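Acyl-ACP thioesterase (Bacteroides thetaiotaomicron, PDB 2ESS) binds calcium and probably hydrolyses the thioester of fatty acyl chains carried on acyl carrier protein, releasing free fatty acids. Local coordinates at residues A[32-37]-A[77-82]; A[97-100]-A[106-109]. All coordinates share one frame; numbering follows the deposited sequence.

Contact 1. Residues A[32-37]-A[77-82]; sequences GNHLLN and EKFSVQ
Val81, His34, Phe79 and Leu35 make up this contact, in which helix 28-45 meets strand 78-88 through two side-chain pairs and no hydrogen bond. Val81, on the strand, reaches the helix with one methyl: its CG1 lies 3.8 Å from CD2 of Leu35. With CG1 anti to the backbone N (chi1 174°), this methyl is the branch presented to Leu35. The two side chains meet at roughly a right angle, and although the CB of Leu35 does not head for the strand, its CD2 methyl reaches it. His34 meets Phe79 in an offset edge-to-face arrangement, the edge of the phenyl ring turned to the imidazole, with ring centroids 5.6 Å apart and planes inclined at 63°. The touch is between carbons, Phe79 CZ and His34 CD2 at 3.6 Å; the CD2 atom lies near the phenyl plane, and NE2 of His34 stays slightly farther from CZ, at 3.9 Å. Phe13, on the neighbouring strand 9-14, meets both rings and extends the pair into an aromatic cluster. Another flank of the helix faces the second subunit, where Asn33 ND2 hydrogen-bonds Glu16 of that subunit. The packing is that of a hot-dog fold, a long helix wrapped by a curved antiparallel sheet. With all four residues buried and joined by van der Waals and ring contacts, helix and sheet are held here by shape and apolar burial, the imidazole being used as an aromatic surface.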
loop_
_atom_site.group_PDB
_atom_site.type_symbol
_atom_site.label_atom_id
_atom_site.label_comp_id
_atom_site.label_asym_id
_atom_site.label_seq_id
_atom_site.Cartn_x
_atom_site.Cartn_y
_atom_site.Cartn_z
ATOM N N GLY A 32 2.375 9.575 2.862
ATOM C CA GLY A 32 1.047 10.045 3.317
ATOM C C GLY A 32 0.357 9.033 4.233
ATOM O O GLY A 32 -0.110 9.396 5.305
ATOM N N ASN A 33 0.346 7.767 3.828
ATOM C CA ASN A 33 -0.194 6.658 4.649
ATOM C C ASN A 33 0.454 6.639 6.045
ATOM O O ASN A 33 -0.262 6.630 7.073
ATOM C CB ASN A 33 -0.038 5.289 3.962
ATOM C CG ASN A 33 -0.702 4.132 4.779
ATOM O OD1 ASN A 33 -1.875 4.184 5.067
ATOM N ND2 ASN A 33 0.075 3.155 5.186
ATOM N N HIS A 34 1.786 6.685 6.096
ATOM C CA HIS A 34 2.489 6.711 7.385
ATOM C C HIS A 34 2.110 7.944 8.242
ATOM O O HIS A 34 1.872 7.824 9.453
ATOM C CB HIS A 34 4.001 6.649 7.175
ATOM C CG HIS A 34 4.479 5.303 6.697
ATOM N ND1 HIS A 34 4.037 4.125 7.247
ATOM C CD2 HIS A 34 5.381 4.958 5.753
ATOM C CE1 HIS A 34 4.639 3.107 6.657
ATOM N NE2 HIS A 34 5.467 3.586 5.751
ATOM N N LEU A 35 2.110 9.120 7.633
ATOM C CA LEU A 35 1.752 10.368 8.354
ATOM C C LEU A 35 0.364 10.250 8.960
ATOM O O LEU A 35 0.193 10.488 10.142
ATOM C CB LEU A 35 1.863 11.599 7.444
ATOM C CG LEU A 35 3.229 11.855 6.780
ATOM C CD1 LEU A 35 3.136 13.092 5.856
ATOM C CD2 LEU A 35 4.408 11.973 7.787
ATOM N N LEU A 36 -0.638 9.856 8.166
ATOM C CA LEU A 36 -2.011 9.771 8.651
ATOM C C LEU A 36 -2.195 8.694 9.719
ATOM O O LEU A 36 -2.879 8.911 10.707
ATOM C CB LEU A 36 -2.977 9.588 7.470
ATOM C CG LEU A 36 -2.928 10.735 6.444
ATOM C CD1 LEU A 36 -3.990 10.554 5.304
ATOM C CD2 LEU A 36 -3.107 12.095 7.151
ATOM N N ASN A 37 -1.545 7.548 9.554
ATOM C CA ASN A 37 -1.563 6.516 10.594
ATOM C C ASN A 37 -0.913 7.021 11.873
ATOM O O ASN A 37 -1.367 6.673 12.975
ATOM C CB ASN A 37 -0.827 5.245 10.141
ATOM C CG ASN A 37 -1.628 4.416 9.115
ATOM O OD1 ASN A 37 -2.841 4.471 9.070
ATOM N ND2 ASN A 37 -0.923 3.623 8.319
ATOM N N GLU A 77 15.903 1.317 4.164
ATOM C CA GLU A 77 16.402 2.205 5.197
ATOM C C GLU A 77 15.355 2.392 6.272
ATOM O O GLU A 77 14.159 2.427 5.997
ATOM C CB GLU A 77 16.721 3.579 4.645
ATOM C CG GLU A 77 17.819 3.638 3.663
ATOM C CD GLU A 77 18.200 5.087 3.307
ATOM O OE1 GLU A 77 17.344 6.051 3.422
ATOM O OE2 GLU A 77 19.372 5.241 2.907
ATOM N N LYS A 78 15.833 2.537 7.497
ATOM C CA LYS A 78 15.014 2.979 8.586
ATOM C C LYS A 78 14.738 4.453 8.411
ATOM O O LYS A 78 15.555 5.202 7.869
ATOM C CB LYS A 78 15.733 2.777 9.911
ATOM C CG LYS A 78 15.898 1.314 10.314
ATOM C CD LYS A 78 16.746 1.219 11.590
ATOM C CE LYS A 78 17.160 -0.207 11.886
ATOM N NZ LYS A 78 18.309 -0.218 12.831
ATOM N N PHE A 79 13.578 4.846 8.893
ATOM C CA PHE A 79 13.196 6.222 9.007
ATOM C C PHE A 79 12.191 6.371 10.127
ATOM O O PHE A 79 11.687 5.395 10.663
ATOM C CB PHE A 79 12.696 6.800 7.664
ATOM C CG PHE A 79 11.358 6.278 7.190
ATOM C CD1 PHE A 79 11.279 5.079 6.483
ATOM C CD2 PHE A 79 10.184 7.019 7.386
ATOM C CE1 PHE A 79 10.074 4.584 6.008
ATOM C CE2 PHE A 79 8.963 6.538 6.890
ATOM C CZ PHE A 79 8.909 5.329 6.201
ATOM N N SER A 80 11.928 7.600 10.517
ATOM C CA SER A 80 10.914 7.815 11.543
ATOM C C SER A 80 10.091 9.060 11.269
ATOM O O SER A 80 10.494 9.943 10.484
ATOM C CB SER A 80 11.564 7.844 12.934
ATOM O OG SER A 80 12.473 8.886 12.991
ATOM N N VAL A 81 8.929 9.081 11.906
ATOM C CA VAL A 81 8.001 10.181 11.815
ATOM C C VAL A 81 7.745 10.695 13.229
ATOM O O VAL A 81 7.475 9.915 14.165
ATOM C CB VAL A 81 6.696 9.720 11.163
ATOM C CG1 VAL A 81 5.631 10.845 11.185
ATOM C CG2 VAL A 81 6.953 9.180 9.760
ATOM N N GLN A 82 7.828 12.006 13.388
ATOM C CA GLN A 82 7.399 12.676 14.616
ATOM C C GLN A 82 6.150 13.475 14.261
ATOM O O GLN A 82 6.050 14.022 13.169
ATOM C CB GLN A 82 8.477 13.609 15.152
ATOM C CG GLN A 82 9.599 12.906 15.878
ATOM C CD GLN A 82 10.760 13.809 16.138
ATOM O OE1 GLN A 82 10.850 14.897 15.591
ATOM N NE2 GLN A 82 11.656 13.363 16.976
#

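Contact 2. Residues A[97-100]-A[106-109]; sequences FAVI and KIGY
Val99 pairs with both Ile107 and Gly108, a classic beta bulge in the antiparallel hairpin of strands 92-100 and 106-118. Among the backbone bonds, Val99 N bonds Gly108 O at 2.8 Å. Val99 O takes two N-H groups, Ile107 N at 2.9 Å and, weakly, Gly108 N at 3.4 Å. The extra residue shifts the register by one, from Val99-Gly108 to Ile100-Lys106. Carbonyl oxygens also receive C-H contacts: Phe97 O lies 3.3 Å from Tyr109 CA and near the plane of the tyrosine ring at its edge. Apolar contacts follow. On one face of the hairpin, Ala98 CB comes obliquely to the Tyr109 ring, 3.9 Å from CE1, while Ile100 and the aliphatic part of Lys106 lie side by side, CG1 to CG 4.0 Å. Val99 points to the other face, and its CG1 lies 3.9 Å from Ile107 CG1; the chi1 of 58° sets that branch between the backbone N and carbonyl carbon of Ile107, within reach of Val99. Replacing Tyr109 by an alanine would probably uncover the Ala98 methyl and take the ring edge away from Phe97 O. Strands 78-88 and 58-69 flank the hairpin, bonding Ala98 to Gln82 and Tyr109 to Glu68, and the Phe97 side chain reaches Leu35 and Ala39 on helix 28-45.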
loop_
_atom_site.group_PDB
_atom_site.type_symbol
_atom_site.label_atom_id
_atom_site.label_comp_id
_atom_site.label_asym_id
_atom_site.label_seq_id
_atom_site.Cartn_x
_atom_site.Cartn_y
_atom_site.Cartn_z
ATOM N N PHE A 97 4.185 17.449 11.325
ATOM C CA PHE A 97 5.030 16.249 11.222
ATOM C C PHE A 97 6.465 16.626 10.844
ATOM O O PHE A 97 6.711 17.638 10.158
ATOM C CB PHE A 97 4.542 15.277 10.140
ATOM C CG PHE A 97 3.133 14.867 10.267
ATOM C CD1 PHE A 97 2.132 15.624 9.684
ATOM C CD2 PHE A 97 2.795 13.689 10.934
ATOM C CE1 PHE A 97 0.810 15.221 9.779
ATOM C CE2 PHE A 97 1.497 13.294 11.036
ATOM C CZ PHE A 97 0.493 14.066 10.474
ATOM N N ALA A 98 7.404 15.810 11.311
ATOM C CA ALA A 98 8.787 15.843 10.830
ATOM C C ALA A 98 9.127 14.415 10.378
ATOM O O ALA A 98 8.653 13.424 10.940
ATOM C CB ALA A 98 9.734 16.322 11.921
ATOM N N VAL A 99 9.882 14.297 9.304
ATOM C CA VAL A 99 10.384 12.992 8.848
ATOM C C VAL A 99 11.887 12.964 9.053
ATOM O O VAL A 99 12.601 13.904 8.654
ATOM C CB VAL A 99 10.040 12.778 7.348
ATOM C CG1 VAL A 99 10.523 11.391 6.860
ATOM C CG2 VAL A 99 8.509 12.963 7.161
ATOM N N ILE A 100 12.375 11.877 9.655
ATOM C CA ILE A 100 13.754 11.782 10.088
ATOM C C ILE A 100 14.375 10.582 9.408
ATOM O O ILE A 100 13.800 9.496 9.412
ATOM C CB ILE A 100 13.890 11.667 11.628
ATOM C CG1 ILE A 100 13.317 12.911 12.318
ATOM C CG2 ILE A 100 15.337 11.583 12.031
ATOM C CD1 ILE A 100 11.867 12.867 12.528
ATOM N N LYS A 106 16.684 15.528 9.935
ATOM C CA LYS A 106 15.379 15.906 9.430
ATOM C C LYS A 106 15.437 16.081 7.920
ATOM O O LYS A 106 16.225 16.846 7.408
ATOM C CB LYS A 106 14.833 17.141 10.160
ATOM C CG LYS A 106 14.052 16.743 11.424
ATOM C CD LYS A 106 13.798 17.902 12.308
ATOM C CE LYS A 106 13.322 17.460 13.666
ATOM N NZ LYS A 106 14.330 16.672 14.392
ATOM N N ILE A 107 14.656 15.282 7.206
ATOM C CA ILE A 107 14.649 15.302 5.738
ATOM C C ILE A 107 13.343 15.854 5.144
ATOM O O ILE A 107 13.255 16.110 3.934
ATOM C CB ILE A 107 14.956 13.911 5.110
ATOM C CG1 ILE A 107 13.954 12.836 5.568
ATOM C CG2 ILE A 107 16.452 13.553 5.348
ATOM C CD1 ILE A 107 13.949 11.542 4.776
ATOM N N GLY A 108 12.347 16.041 5.981
ATOM C CA GLY A 108 11.114 16.682 5.529
ATOM C C GLY A 108 10.165 17.035 6.661
ATOM O O GLY A 108 10.377 16.658 7.832
ATOM N N TYR A 109 9.118 17.780 6.288
ATOM C CA TYR A 109 8.084 18.202 7.198
ATOM C C TYR A 109 6.732 18.069 6.528
ATOM O O TYR A 109 6.650 18.055 5.333
ATOM C CB TYR A 109 8.266 19.646 7.623
ATOM C CG TYR A 109 9.499 19.886 8.390
ATOM C CD1 TYR A 109 9.563 19.590 9.738
ATOM C CD2 TYR A 109 10.633 20.372 7.758
ATOM C CE1 TYR A 109 10.754 19.783 10.454
ATOM C CE2 TYR A 109 11.814 20.563 8.450
ATOM C CZ TYR A 109 11.861 20.276 9.791
ATOM O OH TYR A 109 13.033 20.489 10.445
#

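In the fold
Both contacts belong to the N-terminal hot-dog region, with centres about 9 Å apart, and both are largely buried, though contact 2 has partly exposed residues in Lys106 and Tyr109. Contact 1 ties helix to sheet through side chains alone; contact 2 ties strand to strand, mainly through the backbone, and buries more surface. They share the sheet, since strands 78-88 and 92-100 are neighbours: Ser80 O and Ile100 N lie 2.8 Å apart, a probable hydrogen bond. Phe97 of contact 2 also packs on Val81 of contact 1. Contact 1 alone lies beside the second subunit.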